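Local atomic coordinates of nitrogen regulatory PII-like protein (Bacillus subtilis subsp. subtilis, PDB entry 4R25), a protein that belongs to the P(II) family of nitrogen regulators and is required for full induction of the nrgAB operon when ammonium is limiting. Residues 40-45 with 49-54; 77-82 with 91-96; 13-18 with 28-33. One frame throughout, in Å; residues are numbered along the deposited sequence.

In the fold
The three contacts sit in one ferredoxin-like P(II) subunit of a trimer. Contacts 2 and 3 belong to the body. In each, one helix packs on the same sheet, and their centres lie about 12 Å apart. The two helices touch: Val82 CG1 of contact 2 is 3.8 Å from Lys17 CG of contact 3. Contact 1 is far off in the extended hairpin of strands 29-44 and 51-67, with its centre about 36 Å from that of contact 3, though both use strand 29-44. Zinc marks both regions. His44 and Glu54 of contact 1 each bind a zinc ion, and Lys5, Glu7 and Glu64, on strands of the sheet, also bind zinc.

Contact 1 of 3, residues 40-45 with 49-54; sequences LQKAHT and RGVKIE. With ZN (zinc ion), chain B; ZN (zinc ion), chain D.
Gln41 and Glu54 face each other across an antiparallel beta hairpin, the far part of the long excursion called the T-loop in P(II) proteins. They form a hydrogen-bonded pair: Gln41 N reaches Glu54 O at 2.9 Å, and Glu54 N returns a bond to Gln41 O. Ala43 and Lys52 are the next such pair, with Ala43 N to Lys52 O at 2.7 Å. The Lys52 N to Ala43 O bond is less direct, the donor tilted 29° from the carbonyl plane. On the Lys42 and Ile53 face, these two side chains run alongside one another in the same direction. Lys42 CG is 4.0 Å from Ile53 CD1 and just as far from Val51 CG1. Packing by Gly23 and Lys24 of the second subunit covers part of this region. On the other face, the bent chain of Lys52 passes Ala43, with CD 3.6 Å from Ala43 CB, and its CE comes to 3.4 Å from His44 O. Thr45 and Lys52 run antiparallel as side chains, with methyl CG2 of Thr45 against CB of Lys52. The Arg49 guanidinium meets Thr45 by its edge, NH2 donating to OG1 at 2.9 Å, although the position of OG1 is doubtful. A glycine in place of Thr45 would probably leave Lys52 CB without its methyl partner and open a gap there. His44 points away from the opposite strand and binds the zinc ion of chain B through ND1. The extended Glu54 chain, with CG anti to the backbone N (chi1 -171°), carries OE1 to within 2.6 Å of the zinc ion of chain D.

Contact 2 of 3, residues 77-82 with 91-96; sequences ETAKRV and GKIFVY
Ile93 meets Ala79 where helix 72-83 lies over strand 92-97. The contact is small and apolar. Its main touch is between methyls, with Ile93 CD1 3.7 Å from Ala79 CB. Ile93 holds CG1 beside its backbone N (chi1 -60°), and the chain then runs extended, so that CD1 leads toward the helix. The same methyl also comes to 4.3 Å from CG of Lys80, the aliphatic part of that side chain. Both Ala79 and Ile93 are buried. Ala79 also packs on Ile8, and Ile93 on Val6, both of the neighbouring strand 4-10. Ile104 of the second subunit closes on Ile93 as well.

The charged pairs lie on the helix side. Lys80 NZ stands 3.7 Å from Glu77 OE1, a long salt bridge within the helix, and Arg81 forms a salt bridge with Glu21 of helix 15-25.

Backbone bonds set the strand in place. Lys92, Phe94 and Tyr96 bond to Val9, Glu7 and Lys5, and residues 92-95 also pair antiparallel with a strand of the second subunit. Helix 72-83 links strands 51-67 and 92-97, which lie either side of strand 4-10, as the second beta-alpha-beta crossover of the ferredoxin-like P(II) fold.

Contact 3 of 3, residues 13-18 with 28-33; sequences ANFEKL and TSLTFS
Phe15 and Phe32 form a T-shaped (edge-to-face) pair between the start of helix 15-25 and strand 29-44. These elements belong to the first beta-alpha-beta unit of the ferredoxin-like P(II) fold, in which the helix packs on one face of the sheet. Along the first segment, Asn14 holds the N-cap position, though its side chain makes no capping bond, and it packs on Leu83 of helix 72-83. Phe15 follows and carries the contact. Its CG lies anti to the backbone N (chi1 -164°), which sends the ring out toward the strand. The edge at CE2 and CZ then meets the face of the Phe32 ring. CE2 stands 3.5 Å above the plane of the Phe32 ring, over its centre, and CZ is 3.6 Å from Phe32 CD2. The ring planes make 75°, with centroids 4.8 Å apart. The same edge also serves Leu30, whose CD1 is 4.2 Å from Phe15 CZ. Lys19 adds a cation-pi contact to the Phe15 ring. The ring of His36 of the third subunit also meets Phe32, which places this aromatic cluster near a subunit boundary. Glu16, next in the helix, bonds to Gln20 through OE2. Leu18 turns inward onto Ile63 of strand 51-67 and Leu83, and its backbone N makes a weak hydrogen bond of 3.4 Å to Asn14 O.

Contact 1 of 3, residues 40-45 with 49-54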
ATOM      1  N   LEU A  40      -4.499  13.233 -14.947  1.00 42.58           N
ATOM      2  CA  LEU A  40      -5.074  12.902 -16.239  1.00 45.18           C
ATOM      3  C   LEU A  40      -6.214  13.871 -16.571  1.00 52.07           C
ATOM      4  O   LEU A  40      -7.106  14.104 -15.755  1.00 46.84           O
ATOM      5  CB  LEU A  40      -5.584  11.455 -16.252  1.00 37.71           C
ATOM      6  CG  LEU A  40      -4.617  10.310 -15.923  1.00 43.26           C
ATOM      7  CD1 LEU A  40      -5.303   8.978 -16.108  1.00 29.73           C
ATOM      8  CD2 LEU A  40      -3.369  10.359 -16.769  1.00 42.07           C
ATOM      9  N   GLN A  41      -6.176  14.449 -17.766  1.00 48.91           N
ATOM     10  CA  GLN A  41      -7.263  15.322 -18.196  1.00 60.98           C
ATOM     11  C   GLN A  41      -7.650  15.138 -19.662  1.00 49.50           C
ATOM     12  O   GLN A  41      -6.793  14.989 -20.537  1.00 45.12           O
ATOM     13  CB  GLN A  41      -6.952  16.785 -17.885  1.00 44.98           C
ATOM     14  CG  GLN A  41      -5.481  17.123 -17.914  1.00 67.35           C
ATOM     15  CD  GLN A  41      -5.205  18.557 -17.508  1.00 87.36           C
ATOM     16  OE1 GLN A  41      -6.008  19.184 -16.807  1.00 78.57           O
ATOM     17  NE2 GLN A  41      -4.066  19.089 -17.952  1.00 72.02           N
ATOM     18  N   LYS A  42      -8.961  15.118 -19.891  1.00 40.73           N
ATOM     19  CA  LYS A  42      -9.547  15.030 -21.219  1.00 44.80           C
ATOM     20  C   LYS A  42      -9.232  16.273 -22.024  1.00 41.65           C
ATOM     21  O   LYS A  42      -9.530  17.392 -21.607  1.00 49.94           O
ATOM     22  CB  LYS A  42     -11.061  14.863 -21.121  1.00 40.22           C
ATOM     23  CG  LYS A  42     -11.498  13.512 -20.595  1.00 50.10           C
ATOM     24  CD  LYS A  42     -12.987  13.494 -20.310  1.00 55.81           C
ATOM     25  CE  LYS A  42     -13.449  12.112 -19.863  1.00 59.69           C
ATOM     26  NZ  LYS A  42     -14.852  12.133 -19.355  1.00 59.78           N
ATOM     27  N   ALA A  43      -8.613  16.061 -23.174  1.00 28.81           N
ATOM     28  CA  ALA A  43      -8.285  17.136 -24.090  1.00 40.33           C
ATOM     29  C   ALA A  43      -9.040  16.948 -25.406  1.00 43.17           C
ATOM     30  O   ALA A  43      -9.467  15.840 -25.738  1.00 44.71           O
ATOM     31  CB  ALA A  43      -6.793  17.177 -24.328  1.00 33.36           C
ATOM     32  N   HIS A  44      -9.222  18.031 -26.150  1.00 52.90           N
ATOM     33  CA  HIS A  44      -9.844  17.923 -27.465  1.00 46.45           C
ATOM     34  C   HIS A  44      -8.880  17.356 -28.487  1.00 42.95           C
ATOM     35  O   HIS A  44      -7.688  17.664 -28.477  1.00 49.25           O
ATOM     36  CB  HIS A  44     -10.348  19.277 -27.958  1.00 43.42           C
ATOM     37  CG  HIS A  44     -11.650  19.685 -27.353  1.00 58.03           C
ATOM     38  ND1 HIS A  44     -12.834  19.043 -27.637  1.00 59.03           N
ATOM     39  CD2 HIS A  44     -11.955  20.661 -26.467  1.00 41.42           C
ATOM     40  CE1 HIS A  44     -13.817  19.606 -26.956  1.00 46.79           C
ATOM     41  NE2 HIS A  44     -13.307  20.591 -26.237  1.00 70.17           N
ATOM     42  N   THR A  45      -9.402  16.508 -29.363  1.00 49.04           N
ATOM     43  CA  THR A  45      -8.721  16.246 -30.618  1.00 50.27           C
ATOM     44  C   THR A  45      -9.346  17.164 -31.662  1.00 54.20           C
ATOM     45  O   THR A  45     -10.255  17.953 -31.371  1.00 51.25           O
ATOM     46  CB  THR A  45      -8.817  14.765 -31.055  1.00 68.16           C
ATOM     47  OG1 THR A  45     -10.185  14.411 -31.291  1.00 65.62           O
ATOM     48  CG2 THR A  45      -8.237  13.844 -29.983  1.00 53.07           C
ATOM     49  N   ARG A  49     -15.555  13.767 -32.490  1.00 74.85           N
ATOM     50  CA  ARG A  49     -15.673  12.578 -31.641  1.00 99.20           C
ATOM     51  C   ARG A  49     -14.526  12.422 -30.634  1.00 94.04           C
ATOM     52  O   ARG A  49     -14.690  11.846 -29.555  1.00 80.13           O
ATOM     53  CB  ARG A  49     -15.728  11.332 -32.525  1.00 88.79           C
ATOM     54  CG  ARG A  49     -14.693  11.318 -33.648  1.00 83.75           C
ATOM     55  CD  ARG A  49     -13.424  10.565 -33.263  1.00 80.91           C
ATOM     56  NE  ARG A  49     -12.308  11.459 -32.962  1.00 95.45           N
ATOM     57  CZ  ARG A  49     -11.043  11.219 -33.298  1.00109.36           C
ATOM     58  NH1 ARG A  49     -10.730  10.114 -33.961  1.00107.21           N
ATOM     59  NH2 ARG A  49     -10.089  12.090 -32.978  1.00 77.81           N
ATOM     60  N   GLY A  50     -13.367  12.949 -31.000  1.00 84.26           N
ATOM     61  CA  GLY A  50     -12.122  12.553 -30.385  1.00 69.82           C
ATOM     62  C   GLY A  50     -11.805  13.072 -29.008  1.00 79.54           C
ATOM     63  O   GLY A  50     -11.791  14.279 -28.759  1.00 79.33           O
ATOM     64  N   VAL A  51     -11.544  12.136 -28.106  1.00 80.24           N
ATOM     65  CA  VAL A  51     -10.904  12.473 -26.851  1.00 61.63           C
ATOM     66  C   VAL A  51      -9.446  12.031 -26.908  1.00 62.72           C
ATOM     67  O   VAL A  51      -9.088  11.059 -27.576  1.00 49.90           O
ATOM     68  CB  VAL A  51     -11.626  11.880 -25.631  1.00 78.08           C
ATOM     69  CG1 VAL A  51     -10.906  12.275 -24.358  1.00 64.07           C
ATOM     70  CG2 VAL A  51     -13.065  12.386 -25.578  1.00 72.10           C
ATOM     71  N   LYS A  52      -8.613  12.777 -26.203  1.00 51.56           N
ATOM     72  CA  LYS A  52      -7.190  12.509 -26.109  1.00 41.71           C
ATOM     73  C   LYS A  52      -6.847  12.862 -24.671  1.00 67.58           C
ATOM     74  O   LYS A  52      -7.429  13.803 -24.121  1.00 45.46           O
ATOM     75  CB  LYS A  52      -6.449  13.421 -27.084  1.00 53.93           C
ATOM     76  CG  LYS A  52      -5.019  13.748 -26.711  1.00 72.93           C
ATOM     77  CD  LYS A  52      -4.779  15.267 -26.594  1.00 74.64           C
ATOM     78  CE  LYS A  52      -4.728  15.996 -27.940  1.00 56.90           C
ATOM     79  NZ  LYS A  52      -3.807  17.183 -27.944  1.00 82.37           N
ATOM     80  N   ILE A  53      -5.957  12.102 -24.036  1.00 46.72           N
ATOM     81  CA  ILE A  53      -5.667  12.347 -22.623  1.00 48.88           C
ATOM     82  C   ILE A  53      -4.292  12.963 -22.438  1.00 46.84           C
ATOM     83  O   ILE A  53      -3.308  12.493 -22.994  1.00 43.84           O
ATOM     84  CB  ILE A  53      -5.766  11.060 -21.788  1.00 44.59           C
ATOM     85  CG1 ILE A  53      -7.153  10.428 -21.941  1.00 43.20           C
ATOM     86  CG2 ILE A  53      -5.458  11.335 -20.320  1.00 45.88           C
ATOM     87  CD1 ILE A  53      -8.276  11.263 -21.396  1.00 43.74           C
ATOM     88  N   GLU A  54      -4.231  14.025 -21.648  1.00 46.83           N
ATOM     89  CA  GLU A  54      -2.965  14.663 -21.348  1.00 44.48           C
ATOM     90  C   GLU A  54      -2.631  14.383 -19.889  1.00 53.29           C
ATOM     91  O   GLU A  54      -3.516  14.352 -19.031  1.00 58.17           O
ATOM     92  CB  GLU A  54      -3.071  16.158 -21.607  1.00 52.25           C
ATOM     93  CG  GLU A  54      -1.768  16.911 -21.542  1.00 73.22           C
ATOM     94  CD  GLU A  54      -1.960  18.359 -21.929  1.00 96.38           C
ATOM     95  OE1 GLU A  54      -0.994  19.148 -21.825  1.00 83.44           O
ATOM     96  OE2 GLU A  54      -3.092  18.704 -22.335  1.00 68.24           O
TER
HETATM   97 ZN    ZN B 201     -13.913  17.540 -29.271  1.00 81.72          ZN
HETATM   98 ZN    ZN D 203      -1.306  21.335 -23.154  1.00 74.72          ZN

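Contact 2 of 3, residues 77-82 with 91-96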
ATOM      1  N   GLU A  77      -7.008  15.337  10.907  1.00 56.82           N
ATOM      2  CA  GLU A  77      -7.187  16.778  11.088  1.00 62.95           C
ATOM      3  C   GLU A  77      -5.846  17.488  11.178  1.00 58.96           C
ATOM      4  O   GLU A  77      -5.656  18.564  10.606  1.00 62.68           O
ATOM      5  CB  GLU A  77      -8.020  17.078  12.331  1.00 52.95           C
ATOM      6  CG  GLU A  77      -8.245  18.565  12.565  1.00 78.10           C
ATOM      7  CD  GLU A  77      -9.139  19.196  11.509  1.00 97.09           C
ATOM      8  OE1 GLU A  77      -9.882  18.460  10.823  1.00101.25           O
ATOM      9  OE2 GLU A  77      -9.104  20.437  11.366  1.00118.28           O
ATOM     10  N   THR A  78      -4.917  16.869  11.899  1.00 43.67           N
ATOM     11  CA  THR A  78      -3.580  17.412  12.048  1.00 42.61           C
ATOM     12  C   THR A  78      -2.865  17.421  10.711  1.00 48.40           C
ATOM     13  O   THR A  78      -2.157  18.365  10.383  1.00 62.53           O
ATOM     14  CB  THR A  78      -2.766  16.577  13.039  1.00 43.32           C
ATOM     15  OG1 THR A  78      -3.498  16.455  14.258  1.00 55.24           O
ATOM     16  CG2 THR A  78      -1.412  17.224  13.322  1.00 42.96           C
ATOM     17  N   ALA A  79      -3.044  16.349   9.946  1.00 65.84           N
ATOM     18  CA  ALA A  79      -2.443  16.249   8.626  1.00 64.08           C
ATOM     19  C   ALA A  79      -2.933  17.367   7.700  1.00 51.09           C
ATOM     20  O   ALA A  79      -2.156  17.928   6.933  1.00 49.31           O
ATOM     21  CB  ALA A  79      -2.732  14.884   8.024  1.00 59.11           C
ATOM     22  N   LYS A  80      -4.221  17.689   7.779  1.00 56.82           N
ATOM     23  CA  LYS A  80      -4.788  18.768   6.968  1.00 69.64           C
ATOM     24  C   LYS A  80      -4.136  20.107   7.285  1.00 68.07           C
ATOM     25  O   LYS A  80      -3.551  20.741   6.411  1.00 73.58           O
ATOM     26  CB  LYS A  80      -6.298  18.871   7.175  1.00 64.78           C
ATOM     27  CG  LYS A  80      -7.053  17.640   6.742  1.00 77.53           C
ATOM     28  CD  LYS A  80      -8.422  17.563   7.394  1.00 78.28           C
ATOM     29  CE  LYS A  80      -9.377  18.600   6.834  1.00 83.82           C
ATOM     30  NZ  LYS A  80     -10.784  18.297   7.244  1.00 88.72           N
ATOM     31  N   ARG A  81      -4.243  20.533   8.540  1.00 65.07           N
ATOM     32  CA  ARG A  81      -3.656  21.794   8.970  1.00 56.08           C
ATOM     33  C   ARG A  81      -2.249  21.960   8.446  1.00 69.57           C
ATOM     34  O   ARG A  81      -1.928  22.947   7.788  1.00 76.39           O
ATOM     35  CB  ARG A  81      -3.584  21.856  10.487  1.00 63.61           C
ATOM     36  CG  ARG A  81      -4.886  22.098  11.186  1.00 64.89           C
ATOM     37  CD  ARG A  81      -4.631  22.094  12.677  1.00 81.54           C
ATOM     38  NE  ARG A  81      -3.225  22.366  12.959  1.00 71.40           N
ATOM     39  CZ  ARG A  81      -2.484  21.650  13.798  1.00 80.44           C
ATOM     40  NH1 ARG A  81      -3.026  20.622  14.435  1.00 68.37           N
ATOM     41  NH2 ARG A  81      -1.209  21.963  14.005  1.00 60.69           N
ATOM     42  N   VAL A  82      -1.406  20.985   8.761  1.00 51.54           N
ATOM     43  CA  VAL A  82       0.026  21.109   8.538  1.00 55.62           C
ATOM     44  C   VAL A  82       0.394  21.160   7.064  1.00 59.21           C
ATOM     45  O   VAL A  82       1.316  21.876   6.675  1.00 63.04           O
ATOM     46  CB  VAL A  82       0.788  19.945   9.198  1.00 52.49           C
ATOM     47  CG1 VAL A  82       2.270  20.057   8.916  1.00 57.13           C
ATOM     48  CG2 VAL A  82       0.524  19.920  10.692  1.00 50.56           C
ATOM     49  N   GLY A  91      -2.326  17.214  -2.083  1.00 57.66           N
ATOM     50  CA  GLY A  91      -2.472  15.790  -1.881  1.00 56.60           C
ATOM     51  C   GLY A  91      -3.758  15.365  -1.206  1.00 45.84           C
ATOM     52  O   GLY A  91      -4.666  16.160  -1.005  1.00 53.79           O
ATOM     53  N   LYS A  92      -3.821  14.087  -0.855  1.00 48.97           N
ATOM     54  CA  LYS A  92      -5.022  13.494  -0.284  1.00 57.13           C
ATOM     55  C   LYS A  92      -4.680  12.588   0.896  1.00 47.76           C
ATOM     56  O   LYS A  92      -3.513  12.327   1.183  1.00 43.64           O
ATOM     57  CB  LYS A  92      -5.792  12.706  -1.351  1.00 51.63           C
ATOM     58  CG  LYS A  92      -6.034  13.477  -2.648  1.00 60.87           C
ATOM     59  CD  LYS A  92      -7.242  12.939  -3.405  1.00 63.49           C
ATOM     60  CE  LYS A  92      -7.370  13.574  -4.784  1.00 72.02           C
ATOM     61  NZ  LYS A  92      -6.218  13.215  -5.663  1.00 74.39           N
ATOM     62  N   ILE A  93      -5.713  12.116   1.581  1.00 40.89           N
ATOM     63  CA  ILE A  93      -5.526  11.261   2.732  1.00 37.09           C
ATOM     64  C   ILE A  93      -6.551  10.157   2.652  1.00 43.20           C
ATOM     65  O   ILE A  93      -7.736  10.430   2.546  1.00 47.01           O
ATOM     66  CB  ILE A  93      -5.770  12.020   4.044  1.00 34.13           C
ATOM     67  CG1 ILE A  93      -4.801  13.192   4.177  1.00 42.20           C
ATOM     68  CG2 ILE A  93      -5.656  11.077   5.246  1.00 29.50           C
ATOM     69  CD1 ILE A  93      -5.095  14.061   5.365  1.00 36.66           C
ATOM     70  N   PHE A  94      -6.097   8.910   2.726  1.00 40.30           N
ATOM     71  CA  PHE A  94      -7.005   7.779   2.650  1.00 33.74           C
ATOM     72  C   PHE A  94      -7.017   6.976   3.944  1.00 38.90           C
ATOM     73  O   PHE A  94      -5.973   6.727   4.544  1.00 40.04           O
ATOM     74  CB  PHE A  94      -6.638   6.890   1.459  1.00 43.98           C
ATOM     75  CG  PHE A  94      -6.436   7.652   0.179  1.00 35.49           C
ATOM     76  CD1 PHE A  94      -7.517   8.028  -0.599  1.00 47.91           C
ATOM     77  CD2 PHE A  94      -5.167   8.003  -0.239  1.00 42.82           C
ATOM     78  CE1 PHE A  94      -7.335   8.732  -1.782  1.00 45.99           C
ATOM     79  CE2 PHE A  94      -4.978   8.709  -1.417  1.00 45.18           C
ATOM     80  CZ  PHE A  94      -6.061   9.070  -2.190  1.00 40.20           C
ATOM     81  N   VAL A  95      -8.209   6.579   4.371  1.00 41.33           N
ATOM     82  CA  VAL A  95      -8.363   5.800   5.587  1.00 34.08           C
ATOM     83  C   VAL A  95      -8.869   4.386   5.272  1.00 45.62           C
ATOM     84  O   VAL A  95      -9.788   4.213   4.470  1.00 45.03           O
ATOM     85  CB  VAL A  95      -9.286   6.520   6.598  1.00 51.36           C
ATOM     86  CG1 VAL A  95      -9.211   5.852   7.975  1.00 31.76           C
ATOM     87  CG2 VAL A  95      -8.897   7.999   6.702  1.00 32.13           C
ATOM     88  N   TYR A  96      -8.235   3.388   5.891  1.00 37.98           N
ATOM     89  CA  TYR A  96      -8.581   1.985   5.711  1.00 34.43           C
ATOM     90  C   TYR A  96      -8.755   1.264   7.039  1.00 36.25           C
ATOM     91  O   TYR A  96      -8.046   1.534   8.005  1.00 52.58           O
ATOM     92  CB  TYR A  96      -7.463   1.244   4.985  1.00 43.47           C
ATOM     93  CG  TYR A  96      -7.061   1.800   3.654  1.00 44.19           C
ATOM     94  CD1 TYR A  96      -6.042   2.730   3.560  1.00 41.94           C
ATOM     95  CD2 TYR A  96      -7.669   1.368   2.482  1.00 45.89           C
ATOM     96  CE1 TYR A  96      -5.649   3.239   2.346  1.00 39.19           C
ATOM     97  CE2 TYR A  96      -7.281   1.870   1.249  1.00 49.76           C
ATOM     98  CZ  TYR A  96      -6.269   2.809   1.188  1.00 75.12           C
ATOM     99  OH  TYR A  96      -5.873   3.323  -0.030  1.00 71.42           O
TER

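Contact 3 of 3, residues 13-18 with 28-33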
ATOM      1  N   ALA A  13       7.502  18.515   0.479  1.00 70.58           N
ATOM      2  CA  ALA A  13       7.843  19.498   1.510  1.00 81.39           C
ATOM      3  C   ALA A  13       7.013  19.352   2.797  1.00 79.15           C
ATOM      4  O   ALA A  13       5.992  18.667   2.811  1.00 62.56           O
ATOM      5  CB  ALA A  13       7.701  20.905   0.947  1.00 79.52           C
ATOM      6  N   ASN A  14       7.458  20.012   3.867  1.00 69.57           N
ATOM      7  CA  ASN A  14       6.694  20.116   5.114  1.00 72.46           C
ATOM      8  C   ASN A  14       6.696  18.873   6.009  1.00 69.05           C
ATOM      9  O   ASN A  14       5.914  18.783   6.962  1.00 56.77           O
ATOM     10  CB  ASN A  14       5.248  20.510   4.820  1.00 82.56           C
ATOM     11  CG  ASN A  14       4.916  21.918   5.279  1.00104.41           C
ATOM     12  OD1 ASN A  14       5.372  22.373   6.332  1.00 90.51           O
ATOM     13  ND2 ASN A  14       4.106  22.617   4.487  1.00 86.43           N
ATOM     14  N   PHE A  15       7.573  17.924   5.710  1.00 49.56           N
ATOM     15  CA  PHE A  15       7.557  16.643   6.399  1.00 45.38           C
ATOM     16  C   PHE A  15       7.894  16.815   7.890  1.00 57.55           C
ATOM     17  O   PHE A  15       7.271  16.189   8.748  1.00 49.65           O
ATOM     18  CB  PHE A  15       8.525  15.676   5.703  1.00 71.45           C
ATOM     19  CG  PHE A  15       8.321  14.227   6.063  1.00 48.35           C
ATOM     20  CD1 PHE A  15       7.187  13.812   6.740  1.00 53.26           C
ATOM     21  CD2 PHE A  15       9.285  13.284   5.746  1.00 54.89           C
ATOM     22  CE1 PHE A  15       7.011  12.481   7.081  1.00 44.59           C
ATOM     23  CE2 PHE A  15       9.118  11.949   6.087  1.00 63.63           C
ATOM     24  CZ  PHE A  15       7.982  11.548   6.753  1.00 47.41           C
ATOM     25  N   GLU A  16       8.856  17.682   8.197  1.00 56.44           N
ATOM     26  CA  GLU A  16       9.301  17.887   9.577  1.00 49.80           C
ATOM     27  C   GLU A  16       8.222  18.409  10.532  1.00 44.03           C
ATOM     28  O   GLU A  16       8.050  17.876  11.625  1.00 62.38           O
ATOM     29  CB  GLU A  16      10.524  18.800   9.627  1.00 54.06           C
ATOM     30  CG  GLU A  16      11.019  19.058  11.041  1.00 93.36           C
ATOM     31  CD  GLU A  16      11.439  17.781  11.760  1.00108.48           C
ATOM     32  OE1 GLU A  16      12.040  16.895  11.110  1.00109.11           O
ATOM     33  OE2 GLU A  16      11.155  17.663  12.974  1.00 96.89           O
ATOM     34  N   LYS A  17       7.497  19.445  10.131  1.00 52.10           N
ATOM     35  CA  LYS A  17       6.409  19.952  10.963  1.00 50.52           C
ATOM     36  C   LYS A  17       5.388  18.844  11.212  1.00 42.74           C
ATOM     37  O   LYS A  17       4.759  18.799  12.273  1.00 55.08           O
ATOM     38  CB  LYS A  17       5.740  21.176  10.320  1.00 53.27           C
ATOM     39  CG  LYS A  17       4.702  21.884  11.214  1.00 64.48           C
ATOM     40  CD  LYS A  17       4.310  23.266  10.657  1.00107.09           C
ATOM     41  CE  LYS A  17       2.975  23.787  11.221  1.00 86.02           C
ATOM     42  NZ  LYS A  17       2.935  23.873  12.710  1.00 92.07           N
ATOM     43  N   LEU A  18       5.233  17.947  10.238  1.00 49.20           N
ATOM     44  CA  LEU A  18       4.288  16.845  10.358  1.00 41.99           C
ATOM     45  C   LEU A  18       4.720  15.886  11.467  1.00 41.29           C
ATOM     46  O   LEU A  18       3.922  15.510  12.327  1.00 36.41           O
ATOM     47  CB  LEU A  18       4.191  16.093   9.031  1.00 58.99           C
ATOM     48  CG  LEU A  18       2.836  15.695   8.443  1.00 56.34           C
ATOM     49  CD1 LEU A  18       2.981  14.376   7.700  1.00 66.05           C
ATOM     50  CD2 LEU A  18       1.742  15.580   9.495  1.00 53.38           C
ATOM     51  N   THR A  28       3.898   7.212  17.427  1.00 38.36           N
ATOM     52  CA  THR A  28       5.279   6.863  17.759  1.00 41.08           C
ATOM     53  C   THR A  28       6.062   6.226  16.605  1.00 38.84           C
ATOM     54  O   THR A  28       7.270   6.034  16.705  1.00 45.24           O
ATOM     55  CB  THR A  28       5.349   5.944  18.988  1.00 43.01           C
ATOM     56  OG1 THR A  28       4.827   4.653  18.655  1.00 50.49           O
ATOM     57  CG2 THR A  28       4.535   6.527  20.132  1.00 47.09           C
ATOM     58  N   SER A  29       5.380   5.893  15.513  1.00 40.16           N
ATOM     59  CA  SER A  29       6.072   5.442  14.303  1.00 43.80           C
ATOM     60  C   SER A  29       5.222   5.563  13.030  1.00 43.56           C
ATOM     61  O   SER A  29       3.990   5.580  13.072  1.00 36.62           O
ATOM     62  CB  SER A  29       6.612   4.012  14.459  1.00 53.22           C
ATOM     63  OG  SER A  29       5.580   3.043  14.419  1.00 44.72           O
ATOM     64  N   LEU A  30       5.901   5.650  11.895  1.00 35.18           N
ATOM     65  CA  LEU A  30       5.230   5.717  10.612  1.00 38.44           C
ATOM     66  C   LEU A  30       6.195   5.291   9.508  1.00 43.05           C
ATOM     67  O   LEU A  30       7.405   5.239   9.722  1.00 41.19           O
ATOM     68  CB  LEU A  30       4.703   7.135  10.375  1.00 33.01           C
ATOM     69  CG  LEU A  30       5.745   8.252  10.390  1.00 41.02           C
ATOM     70  CD1 LEU A  30       6.477   8.318   9.066  1.00 33.88           C
ATOM     71  CD2 LEU A  30       5.120   9.602  10.726  1.00 36.77           C
ATOM     72  N   THR A  31       5.664   4.974   8.332  1.00 40.34           N
ATOM     73  CA  THR A  31       6.516   4.645   7.193  1.00 30.73           C
ATOM     74  C   THR A  31       6.300   5.642   6.063  1.00 35.81           C
ATOM     75  O   THR A  31       5.240   6.249   5.949  1.00 39.39           O
ATOM     76  CB  THR A  31       6.244   3.230   6.670  1.00 35.15           C
ATOM     77  OG1 THR A  31       4.844   3.081   6.420  1.00 57.67           O
ATOM     78  CG2 THR A  31       6.685   2.185   7.695  1.00 43.03           C
ATOM     79  N   PHE A  32       7.310   5.824   5.231  1.00 29.94           N
ATOM     80  CA  PHE A  32       7.152   6.713   4.102  1.00 28.74           C
ATOM     81  C   PHE A  32       8.000   6.272   2.920  1.00 32.28           C
ATOM     82  O   PHE A  32       8.913   5.461   3.060  1.00 34.26           O
ATOM     83  CB  PHE A  32       7.430   8.176   4.494  1.00 27.43           C
ATOM     84  CG  PHE A  32       8.833   8.434   4.941  1.00 33.28           C
ATOM     85  CD1 PHE A  32       9.777   8.927   4.055  1.00 44.91           C
ATOM     86  CD2 PHE A  32       9.211   8.203   6.260  1.00 38.85           C
ATOM     87  CE1 PHE A  32      11.081   9.173   4.470  1.00 53.91           C
ATOM     88  CE2 PHE A  32      10.511   8.442   6.679  1.00 41.44           C
ATOM     89  CZ  PHE A  32      11.446   8.931   5.786  1.00 45.33           C
ATOM     90  N   SER A  33       7.667   6.794   1.749  1.00 31.98           N
ATOM     91  CA  SER A  33       8.419   6.486   0.545  1.00 40.49           C
ATOM     92  C   SER A  33       8.058   7.467  -0.551  1.00 42.83           C
ATOM     93  O   SER A  33       7.020   8.121  -0.495  1.00 45.01           O
ATOM     94  CB  SER A  33       8.136   5.059   0.078  1.00 33.42           C
ATOM     95  OG  SER A  33       6.767   4.890  -0.232  1.00 49.03           O
TER